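Local coordinates for protein chitin deacetylase 1 (Bombyx mori, PDB 5ZNT) that removes N-acetyl groups from chitin by hydrolysis, yielding chitosan and acetate, as a secreted zinc-dependent insect deacetylase of the carbohydrate esterase 4 family, at residues A[44-49]-A[99-104]; A[86-91]-A[133-138]; A[216-221]-A[237-242]. All coordinates share one frame; numbering follows the deposited sequence.

Contact 1 of 3, residues A[44-49]-A[99-104]; sequences FDDAIN and AVHSIT. With ZN (zinc ion), chain C.
The His101 imidazole meets two acidic side chains, Asp45 over one face and Asp46 at its edge. The Asp45 carboxylate has its CG 4.2 Å above the ring plane and off centre toward the rim. The two planes are 45° apart, so this is no flat stack. Asp46 comes to the edge instead. Its OD1 lies near the ring plane, 3.1 Å from His101 CD2, and its carboxylate is only 14° from coplanar with the imidazole. Water 3 also sits in the plane at the edge.

The edge approach is set by zinc. Asp46 OD1 and His101 NE2 both bind the metal, each at 2.1 Å, and His105 gives the third protein ligand. Waters 1, 2 and 3 bring the total to six. Water 2 lies across the zinc from His101 NE2, and water 3 across from Asp46 OD1. His101 extends CG anti to its backbone N (chi1 -168°), which carries NE2 out to the metal. At the other end of the ring, ND1 is hydrogen-bonded to the backbone O of Arg146, which fixes the rotation of the imidazole. Ser102 OG donates to His101 O at 2.7 Å and also bonds His105 N, tying together the loop that holds both histidines.

Each segment takes in the last two residues of a strand, 38-45 or 97-100, and the loop after it. Here a parallel-sheet deacetylase domain carries its metal site. Asp45 OD1 forms a salt bridge with Arg146. Asp45 OD2 accepts from water 1 at 2.8 Å, and Asp46 OD2 accepts from water 2. Two metal-bound waters are thus oriented by carboxylates. The zinc would be expected to polarise them, which is consistent with hydrolysis of the acetamide by an activated water.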
loop_
_atom_site.group_PDB
_atom_site.type_symbol
_atom_site.label_atom_id
_atom_site.label_comp_id
_atom_site.label_asym_id
_atom_site.label_seq_id
_atom_site.Cartn_x
_atom_site.Cartn_y
_atom_site.Cartn_z
ATOM N N PHE A 44 3.870 -4.100 1.892
ATOM C CA PHE A 44 5.322 -4.173 1.988
ATOM C C PHE A 44 5.945 -3.085 1.123
ATOM O O PHE A 44 5.575 -2.937 -0.050
ATOM C CB PHE A 44 5.828 -5.550 1.538
ATOM C CG PHE A 44 5.300 -6.667 2.371
ATOM C CD1 PHE A 44 5.849 -6.929 3.621
ATOM C CD2 PHE A 44 4.227 -7.432 1.925
ATOM C CE1 PHE A 44 5.333 -7.955 4.410
ATOM C CE2 PHE A 44 3.725 -8.461 2.708
ATOM C CZ PHE A 44 4.287 -8.722 3.940
ATOM N N ASP A 45 6.896 -2.367 1.684
ATOM C CA ASP A 45 7.549 -1.356 0.902
ATOM C C ASP A 45 8.858 -1.897 0.388
ATOM O O ASP A 45 9.370 -2.948 0.824
ATOM C CB ASP A 45 7.656 -0.051 1.675
ATOM C CG ASP A 45 6.316 0.608 1.910
ATOM O OD1 ASP A 45 5.286 0.014 1.530
ATOM O OD2 ASP A 45 6.304 1.719 2.490
ATOM N N ASP A 46 9.368 -1.119 -0.548
ATOM C CA ASP A 46 10.711 -1.151 -1.072
ATOM C C ASP A 46 10.965 -2.457 -1.806
ATOM O O ASP A 46 10.087 -3.170 -2.004
ATOM C CB ASP A 46 11.844 -1.093 0.001
ATOM C CG ASP A 46 11.744 0.067 1.016
ATOM O OD1 ASP A 46 10.976 0.969 0.781
ATOM O OD2 ASP A 46 12.504 -0.025 2.023
ATOM N N ALA A 47 12.175 -2.680 -2.247
ATOM C CA ALA A 47 12.511 -3.650 -3.274
ATOM C C ALA A 47 11.972 -5.060 -3.077
ATOM O O ALA A 47 11.811 -5.483 -2.009
ATOM C CB ALA A 47 14.005 -3.665 -3.541
ATOM N N ILE A 48 11.722 -5.746 -4.166
ATOM C CA ILE A 48 11.364 -7.125 -4.106
ATOM C C ILE A 48 12.556 -7.835 -4.752
ATOM O O ILE A 48 12.824 -7.624 -5.873
ATOM C CB ILE A 48 10.088 -7.465 -4.869
ATOM C CG1 ILE A 48 8.901 -6.790 -4.234
ATOM C CG2 ILE A 48 9.933 -8.952 -4.933
ATOM C CD1 ILE A 48 7.622 -7.135 -4.867
ATOM N N ASN A 49 13.239 -8.688 -4.028
ATOM C CA ASN A 49 14.411 -9.376 -4.580
ATOM C C ASN A 49 14.738 -10.546 -3.667
ATOM O O ASN A 49 13.955 -10.892 -2.773
ATOM C CB ASN A 49 15.605 -8.412 -4.758
ATOM C CG ASN A 49 16.031 -7.738 -3.460
ATOM O OD1 ASN A 49 15.880 -8.289 -2.383
ATOM N ND2 ASN A 49 16.608 -6.545 -3.572
ATOM N N ALA A 99 2.213 -1.633 -6.576
ATOM C CA ALA A 99 2.073 -0.177 -6.567
ATOM C C ALA A 99 3.470 0.433 -6.586
ATOM O O ALA A 99 4.469 -0.285 -6.477
ATOM C CB ALA A 99 1.287 0.305 -5.324
ATOM N N VAL A 100 3.574 1.767 -6.731
ATOM C CA VAL A 100 4.891 2.386 -6.919
ATOM C C VAL A 100 5.327 3.102 -5.654
ATOM O O VAL A 100 4.516 3.696 -4.925
ATOM C CB VAL A 100 4.951 3.338 -8.129
ATOM C CG1 VAL A 100 4.495 2.619 -9.411
ATOM C CG2 VAL A 100 4.161 4.625 -7.897
ATOM N N HIS A 101 6.637 3.065 -5.419
ATOM C CA HIS A 101 7.306 3.641 -4.266
ATOM C C HIS A 101 8.543 4.422 -4.728
ATOM O O HIS A 101 9.530 4.525 -3.995
ATOM C CB HIS A 101 7.674 2.529 -3.282
ATOM C CG HIS A 101 8.108 2.993 -1.921
ATOM N ND1 HIS A 101 7.451 3.976 -1.213
ATOM C CD2 HIS A 101 9.111 2.556 -1.112
ATOM C CE1 HIS A 101 8.038 4.138 -0.037
ATOM N NE2 HIS A 101 9.054 3.292 0.046
ATOM N N SER A 102 8.507 4.924 -5.972
ATOM C CA SER A 102 9.489 5.795 -6.635
ATOM C C SER A 102 10.665 5.042 -7.277
ATOM O O SER A 102 10.927 3.874 -6.977
ATOM C CB SER A 102 10.044 6.875 -5.693
ATOM O OG SER A 102 11.158 6.392 -4.980
ATOM N N ILE A 103 11.368 5.727 -8.177
ATOM C CA ILE A 103 12.577 5.175 -8.794
ATOM C C ILE A 103 13.762 5.270 -7.840
ATOM O O ILE A 103 14.448 4.277 -7.572
ATOM C CB ILE A 103 12.874 5.911 -10.114
ATOM C CG1 ILE A 103 11.827 5.531 -11.170
ATOM C CG2 ILE A 103 14.345 5.614 -10.573
ATOM C CD1 ILE A 103 11.983 6.293 -12.510
ATOM N N THR A 104 14.016 6.459 -7.299
ATOM C CA THR A 104 15.257 6.685 -6.565
ATOM C C THR A 104 15.163 6.390 -5.073
ATOM O O THR A 104 16.203 6.140 -4.453
ATOM C CB THR A 104 15.741 8.140 -6.707
ATOM O OG1 THR A 104 14.884 9.001 -5.949
ATOM C CG2 THR A 104 15.750 8.594 -8.175
HETATM ZN ZN ZN C . 10.554 2.936 1.491
HETATM O O HOH W 1 8.909 2.610 3.060
HETATM O O HOH W 2 11.906 2.483 3.100
HETATM O O HOH W 3 9.869 4.774 2.699
#

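Contact 2 of 3, residues A[86-91]-A[133-138]; sequences SAVQET and KFSNIT. With NAG (2-acetamido-2-deoxy-beta-D-glucopyranose), chain D; NAG (2-acetamido-2-deoxy-beta-D-glucopyranose), chain B.
Ser135 packs against Val88 and Gln89 where helix 117-134 ends in a Schellman motif. Asn136 is the first residue to leave the helical path and takes a positive phi of 51°. Its backbone N reaches back to Lys133 O. The turn places Ser135 and Asn136 beside helix 85-93, and both segments belong to the polysaccharide deacetylase domain.

The close part is centred on Ser135. Its OG rests against Val88 CG1 at 3.2 Å and is hydrogen-bonded to the backbone O of Tyr85, one turn earlier on the same helix as Val88. This bond holds the hydroxyl beside Val88. Gln89 meets the backbone of Ser135 instead. CB, CG and CD of Gln89 close round Ser135 O, CG nearest at 3.2 Å. The Gln89 chain runs straight from the backbone (chi1 180°), and this length takes its amide past Ser135 toward Asn136. Beyond Val88, strand 97-100 closes the packing through Ile98.

The looser part is wet. Gln89 and Asn136 run side by side and point the same way, but their amide planes are 69° apart. Waters 5 and 6 join them. Water 5 takes a hydrogen bond from Gln89 NE2 and donates to Asn136 O. Water 6 accepts from both Gln89 NE2 and Asn136 ND2. Water 4 links Gln89 to Phe134 instead, donating to Gln89 OE1 at 2.7 Å and to Phe134 O. The glutamine amide is therefore held at both ends by solvent bridges.

Sugars flank the contact. Ser86 and Ala87 touch a sugar of the glycan near Asn84, Ala87 CB lying 3.6 Å from O5 of that N-acetylglucosamine. Asn136 carries another N-acetylglucosamine, with a covalent bond of 1.4 Å from Asn136 ND2 to the sugar C1.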
loop_
_atom_site.group_PDB
_atom_site.type_symbol
_atom_site.label_atom_id
_atom_site.label_comp_id
_atom_site.label_asym_id
_atom_site.label_seq_id
_atom_site.Cartn_x
_atom_site.Cartn_y
_atom_site.Cartn_z
ATOM N N SER A 86 11.234 -9.988 -12.575
ATOM C CA SER A 86 10.573 -11.287 -12.730
ATOM C C SER A 86 9.793 -11.641 -11.479
ATOM O O SER A 86 8.719 -12.248 -11.558
ATOM C CB SER A 86 11.597 -12.389 -12.994
ATOM O OG SER A 86 12.217 -12.147 -14.232
ATOM N N ALA A 87 10.353 -11.311 -10.312
ATOM C CA ALA A 87 9.669 -11.583 -9.052
ATOM C C ALA A 87 8.450 -10.690 -8.892
ATOM O O ALA A 87 7.403 -11.146 -8.412
ATOM C CB ALA A 87 10.636 -11.404 -7.877
ATOM N N VAL A 88 8.582 -9.403 -9.253
ATOM C CA VAL A 88 7.432 -8.505 -9.262
ATOM C C VAL A 88 6.333 -9.090 -10.149
ATOM O O VAL A 88 5.156 -9.121 -9.779
ATOM C CB VAL A 88 7.862 -7.097 -9.742
ATOM C CG1 VAL A 88 6.672 -6.234 -10.028
ATOM C CG2 VAL A 88 8.787 -6.384 -8.693
ATOM N N GLN A 89 6.716 -9.570 -11.329
ATOM C CA GLN A 89 5.758 -10.146 -12.270
ATOM C C GLN A 89 5.065 -11.364 -11.680
ATOM O O GLN A 89 3.852 -11.540 -11.845
ATOM C CB GLN A 89 6.479 -10.522 -13.565
ATOM C CG GLN A 89 5.574 -11.147 -14.635
ATOM C CD GLN A 89 6.354 -11.449 -15.916
ATOM O OE1 GLN A 89 7.555 -11.720 -15.883
ATOM N NE2 GLN A 89 5.668 -11.409 -17.038
ATOM N N GLU A 90 5.816 -12.207 -10.976
ATOM C CA GLU A 90 5.238 -13.413 -10.408
ATOM C C GLU A 90 4.315 -13.081 -9.237
ATOM O O GLU A 90 3.239 -13.674 -9.089
ATOM C CB GLU A 90 6.365 -14.353 -9.978
ATOM C CG GLU A 90 5.896 -15.615 -9.298
ATOM C CD GLU A 90 5.188 -16.586 -10.249
ATOM O OE1 GLU A 90 4.737 -17.634 -9.742
ATOM O OE2 GLU A 90 5.065 -16.309 -11.479
ATOM N N THR A 91 4.728 -12.130 -8.401
ATOM C CA THR A 91 3.876 -11.635 -7.328
ATOM C C THR A 91 2.547 -11.123 -7.876
ATOM O O THR A 91 1.483 -11.404 -7.312
ATOM C CB THR A 91 4.637 -10.532 -6.580
ATOM O OG1 THR A 91 5.807 -11.099 -5.975
ATOM C CG2 THR A 91 3.775 -9.847 -5.526
ATOM N N LYS A 133 6.894 -2.240 -18.064
ATOM C CA LYS A 133 7.786 -2.837 -19.052
ATOM C C LYS A 133 8.450 -4.107 -18.529
ATOM O O LYS A 133 8.275 -5.187 -19.107
ATOM C CB LYS A 133 8.860 -1.848 -19.505
ATOM C CG LYS A 133 9.852 -2.500 -20.488
ATOM C CD LYS A 133 10.761 -1.460 -21.158
ATOM C CE LYS A 133 11.838 -2.187 -22.023
ATOM N NZ LYS A 133 12.713 -1.170 -22.706
ATOM N N PHE A 134 9.254 -4.004 -17.466
ATOM C CA PHE A 134 10.106 -5.137 -17.112
ATOM C C PHE A 134 9.389 -6.242 -16.364
ATOM O O PHE A 134 9.933 -7.351 -16.290
ATOM C CB PHE A 134 11.331 -4.648 -16.348
ATOM C CG PHE A 134 12.208 -3.825 -17.221
ATOM C CD1 PHE A 134 12.994 -4.445 -18.200
ATOM C CD2 PHE A 134 12.148 -2.435 -17.169
ATOM C CE1 PHE A 134 13.781 -3.696 -19.067
ATOM C CE2 PHE A 134 12.927 -1.665 -18.040
ATOM C CZ PHE A 134 13.751 -2.300 -18.987
ATOM N N SER A 135 8.188 -5.995 -15.845
ATOM C CA SER A 135 7.340 -7.069 -15.329
ATOM C C SER A 135 6.222 -7.425 -16.304
ATOM O O SER A 135 5.371 -8.259 -15.972
ATOM C CB SER A 135 6.736 -6.670 -13.973
ATOM O OG SER A 135 7.768 -6.577 -12.996
ATOM N N ASN A 136 6.176 -6.776 -17.467
ATOM C CA ASN A 136 5.194 -7.072 -18.514
ATOM C C ASN A 136 3.769 -7.077 -17.953
ATOM O O ASN A 136 3.012 -8.042 -18.060
ATOM C CB ASN A 136 5.524 -8.396 -19.205
ATOM C CG ASN A 136 4.697 -8.605 -20.472
ATOM O OD1 ASN A 136 4.162 -7.652 -21.039
ATOM N ND2 ASN A 136 4.592 -9.845 -20.914
ATOM N N ILE A 137 3.419 -5.971 -17.315
ATOM C CA ILE A 137 2.086 -5.796 -16.764
ATOM C C ILE A 137 1.342 -4.887 -17.722
ATOM O O ILE A 137 1.745 -3.738 -17.949
ATOM C CB ILE A 137 2.139 -5.237 -15.335
ATOM C CG1 ILE A 137 2.787 -6.291 -14.422
ATOM C CG2 ILE A 137 0.714 -4.833 -14.860
ATOM C CD1 ILE A 137 3.067 -5.803 -12.986
ATOM N N THR A 138 0.289 -5.422 -18.338
ATOM C CA THR A 138 -0.394 -4.726 -19.419
ATOM C C THR A 138 -1.835 -4.364 -19.096
ATOM O O THR A 138 -2.509 -3.770 -19.945
ATOM C CB THR A 138 -0.365 -5.584 -20.695
ATOM O OG1 THR A 138 -0.909 -6.876 -20.398
ATOM C CG2 THR A 138 1.078 -5.771 -21.184
HETATM C C1 NAG D . 3.834 -10.158 -22.106
HETATM C C2 NAG D . 4.812 -10.601 -23.221
HETATM C C3 NAG D . 4.072 -11.290 -24.377
HETATM C C4 NAG D . 3.126 -12.365 -23.868
HETATM C C5 NAG D . 2.181 -11.734 -22.859
HETATM C C6 NAG D . 1.198 -12.717 -22.267
HETATM C C7 NAG D . 6.889 -9.385 -23.736
HETATM C C8 NAG D . 7.476 -8.114 -24.286
HETATM N N2 NAG D . 5.554 -9.452 -23.717
HETATM O O3 NAG D . 5.022 -11.869 -25.266
HETATM O O4 NAG D . 2.385 -12.927 -24.947
HETATM O O5 NAG D . 2.960 -11.223 -21.772
HETATM O O6 NAG D . 1.843 -13.926 -21.887
HETATM O O7 NAG D . 7.594 -10.305 -23.325
HETATM C C1 NAG B . 14.475 -13.137 -9.515
HETATM C C2 NAG B . 15.410 -14.194 -8.963
HETATM C C3 NAG B . 15.139 -15.526 -9.662
HETATM C C4 NAG B . 13.654 -15.881 -9.600
HETATM C C5 NAG B . 12.793 -14.690 -10.012
HETATM C C6 NAG B . 11.315 -14.909 -9.782
HETATM C C7 NAG B . 17.437 -12.972 -8.274
HETATM C C8 NAG B . 18.903 -12.787 -8.534
HETATM N N2 NAG B . 16.811 -13.829 -9.084
HETATM O O3 NAG B . 15.942 -16.514 -9.033
HETATM O O4 NAG B . 13.316 -16.830 -10.603
HETATM O O5 NAG B . 13.165 -13.521 -9.277
HETATM O O6 NAG B . 11.065 -15.291 -8.437
HETATM O O7 NAG B . 16.839 -12.345 -7.387
HETATM O O HOH W 4 9.839 -10.209 -15.821
HETATM O O HOH W 5 2.803 -10.358 -16.673
HETATM O O HOH W 6 6.077 -12.124 -19.823
#

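Contact 3 of 3, residues A[216-221]-A[237-242]; sequences LDRRED and CSNILT
Arg218 and Asn239 join two parts of the long loop between strand 209-214 and helix 243-258. Each part has its own turn. Asp217 opens an Asx turn, and Cys237 to Ile240 form a type I beta turn closed by Ile240 N bonding Cys237 O at 3.0 Å.

One hydrogen bond links the segments. Asn239 ND2 donates to Arg218 O at 2.8 Å, with an N-H...O angle of 155°. The acceptor lies in the amide plane, while the donor is tilted 34° from the carbonyl plane. Asn239 CG sits between its backbone N and carbonyl carbon (chi1 56°), which turns the amide toward Arg218.

Van der Waals contact does the rest. The Arg218 chain crosses beside the Asn239 amide at a slant, CD lying 3.1 Å from OD1. Asn239 OD1 is buried here without a hydrogen-bonding partner. The bend at chi3 of Arg218 brings NH1 to within 3.9 Å of Ser238 OG, a loose approach. Arg218 CB also meets Cys237 CB, and the disulfide from Cys237 to Cys231 ties down this part of the loop. Phe249 of helix 243-258 packs against Leu216, Cys237 and Ile240.

Charge pairing stays within 216-221. Arg219 grips Asp217 side-on, NE to OD1 and NH2 to OD2, with both oxygens in or near the guanidinium plane. His252 gives OD2 a further partner. Asp217 OD1 also accepts the backbone N of Arg219 at 3.0 Å, from above the carboxylate plane.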
loop_
_atom_site.group_PDB
_atom_site.type_symbol
_atom_site.label_atom_id
_atom_site.label_comp_id
_atom_site.label_asym_id
_atom_site.label_seq_id
_atom_site.Cartn_x
_atom_site.Cartn_y
_atom_site.Cartn_z
ATOM N N LEU A 216 -1.375 3.172 14.446
ATOM C CA LEU A 216 -1.772 2.110 15.347
ATOM C C LEU A 216 -1.404 2.509 16.777
ATOM O O LEU A 216 -0.494 3.310 16.999
ATOM C CB LEU A 216 -1.105 0.786 14.962
ATOM C CG LEU A 216 -1.789 -0.102 13.890
ATOM C CD1 LEU A 216 -2.342 0.657 12.730
ATOM C CD2 LEU A 216 -0.808 -1.161 13.384
ATOM N N ASP A 217 -2.145 1.954 17.738
ATOM C CA ASP A 217 -1.960 2.220 19.166
ATOM C C ASP A 217 -0.895 1.267 19.690
ATOM O O ASP A 217 -1.083 0.047 19.695
ATOM C CB ASP A 217 -3.298 2.054 19.896
ATOM C CG ASP A 217 -3.220 2.346 21.402
ATOM O OD1 ASP A 217 -2.135 2.636 21.949
ATOM O OD2 ASP A 217 -4.285 2.280 22.042
ATOM N N ARG A 218 0.245 1.810 20.093
ATOM C CA ARG A 218 1.351 0.963 20.514
ATOM C C ARG A 218 1.375 0.724 22.022
ATOM O O ARG A 218 2.323 0.109 22.521
ATOM C CB ARG A 218 2.665 1.602 20.091
ATOM C CG ARG A 218 2.834 2.888 20.843
ATOM C CD ARG A 218 4.235 3.318 20.903
ATOM N NE ARG A 218 4.567 4.090 19.724
ATOM C CZ ARG A 218 5.679 4.797 19.613
ATOM N NH1 ARG A 218 6.539 4.819 20.633
ATOM N NH2 ARG A 218 5.924 5.476 18.493
ATOM N N ARG A 219 0.379 1.218 22.761
ATOM C CA ARG A 219 0.409 1.105 24.216
ATOM C C ARG A 219 0.369 -0.360 24.626
ATOM O O ARG A 219 -0.532 -1.101 24.220
ATOM C CB ARG A 219 -0.764 1.868 24.830
ATOM C CG ARG A 219 -0.546 3.374 24.906
ATOM C CD ARG A 219 -1.798 4.051 25.436
ATOM N NE ARG A 219 -2.985 3.607 24.710
ATOM C CZ ARG A 219 -4.233 3.761 25.142
ATOM N NH1 ARG A 219 -4.470 4.348 26.310
ATOM N NH2 ARG A 219 -5.246 3.315 24.409
ATOM N N GLU A 220 1.362 -0.775 25.422
ATOM C CA GLU A 220 1.423 -2.158 25.885
ATOM C C GLU A 220 0.255 -2.484 26.809
ATOM O O GLU A 220 -0.206 -3.630 26.856
ATOM C CB GLU A 220 2.758 -2.405 26.589
ATOM C CG GLU A 220 3.165 -3.864 26.693
ATOM C CD GLU A 220 4.625 -4.028 27.093
ATOM O OE1 GLU A 220 5.059 -5.176 27.363
ATOM O OE2 GLU A 220 5.344 -3.001 27.130
ATOM N N ASP A 221 -0.257 -1.485 27.519
ATOM C CA ASP A 221 -1.413 -1.636 28.395
ATOM C C ASP A 221 -2.408 -0.537 28.054
ATOM O O ASP A 221 -2.431 0.520 28.699
ATOM C CB ASP A 221 -0.999 -1.578 29.863
ATOM C CG ASP A 221 -2.087 -2.070 30.788
ATOM O OD1 ASP A 221 -2.911 -2.902 30.339
ATOM O OD2 ASP A 221 -2.126 -1.614 31.953
ATOM N N CYS A 237 7.049 1.310 15.405
ATOM C CA CYS A 237 6.525 1.114 16.765
ATOM C C CYS A 237 7.651 0.566 17.638
ATOM O O CYS A 237 7.739 -0.630 17.925
ATOM C CB CYS A 237 5.314 0.184 16.771
ATOM S SG CYS A 237 4.068 0.514 15.480
ATOM N N SER A 238 8.501 1.479 18.109
ATOM C CA SER A 238 9.810 1.101 18.634
ATOM C C SER A 238 9.753 0.380 19.975
ATOM O O SER A 238 10.757 -0.224 20.359
ATOM C CB SER A 238 10.697 2.342 18.750
ATOM O OG SER A 238 9.952 3.423 19.278
ATOM N N ASN A 239 8.629 0.418 20.691
ATOM C CA ASN A 239 8.499 -0.330 21.937
ATOM C C ASN A 239 8.118 -1.796 21.737
ATOM O O ASN A 239 8.038 -2.536 22.725
ATOM C CB ASN A 239 7.472 0.339 22.858
ATOM C CG ASN A 239 6.109 0.498 22.200
ATOM O OD1 ASN A 239 6.015 0.807 21.011
ATOM N ND2 ASN A 239 5.048 0.297 22.974
ATOM N N ILE A 240 7.881 -2.242 20.503
ATOM C CA ILE A 240 7.572 -3.647 20.244
ATOM C C ILE A 240 8.883 -4.426 20.178
ATOM O O ILE A 240 9.594 -4.367 19.172
ATOM C CB ILE A 240 6.774 -3.825 18.948
ATOM C CG1 ILE A 240 5.452 -3.064 18.998
ATOM C CG2 ILE A 240 6.539 -5.313 18.665
ATOM C CD1 ILE A 240 4.679 -3.181 17.701
ATOM N N LEU A 241 9.187 -5.186 21.234
ATOM C CA LEU A 241 10.454 -5.903 21.315
ATOM C C LEU A 241 10.341 -7.422 21.296
ATOM O O LEU A 241 11.325 -8.084 20.945
ATOM C CB LEU A 241 11.217 -5.489 22.582
ATOM C CG LEU A 241 11.481 -3.985 22.635
ATOM C CD1 LEU A 241 11.712 -3.558 24.069
ATOM C CD2 LEU A 241 12.631 -3.561 21.708
ATOM N N THR A 242 9.192 -7.997 21.655
ATOM C CA THR A 242 9.030 -9.444 21.666
ATOM C C THR A 242 7.860 -9.861 20.782
ATOM O O THR A 242 6.978 -9.055 20.449
ATOM C CB THR A 242 8.790 -9.985 23.084
ATOM O OG1 THR A 242 7.453 -9.676 23.490
ATOM C CG2 THR A 242 9.784 -9.385 24.079
#

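How the contacts relate
Contacts 1 and 2 are interleaved along the chain, in the order 44-49, 86-91, 99-104, 133-138. Their centres are 13 Å apart, and they touch where Ile48 packs on Ala87 and Val88. Helix 85-93 leads into strand 97-100, so the glycan-bearing surface and the zinc site are built from consecutive elements of one deacetylase domain. Contact 3 comes later in the chain. It lies about 26 Å from contact 1 and 36 Å from contact 2, centre to centre, and on the opposite side of the chain's centre from contact 2. It lies in a peripheral disulfide-bonded loop, away from the metal.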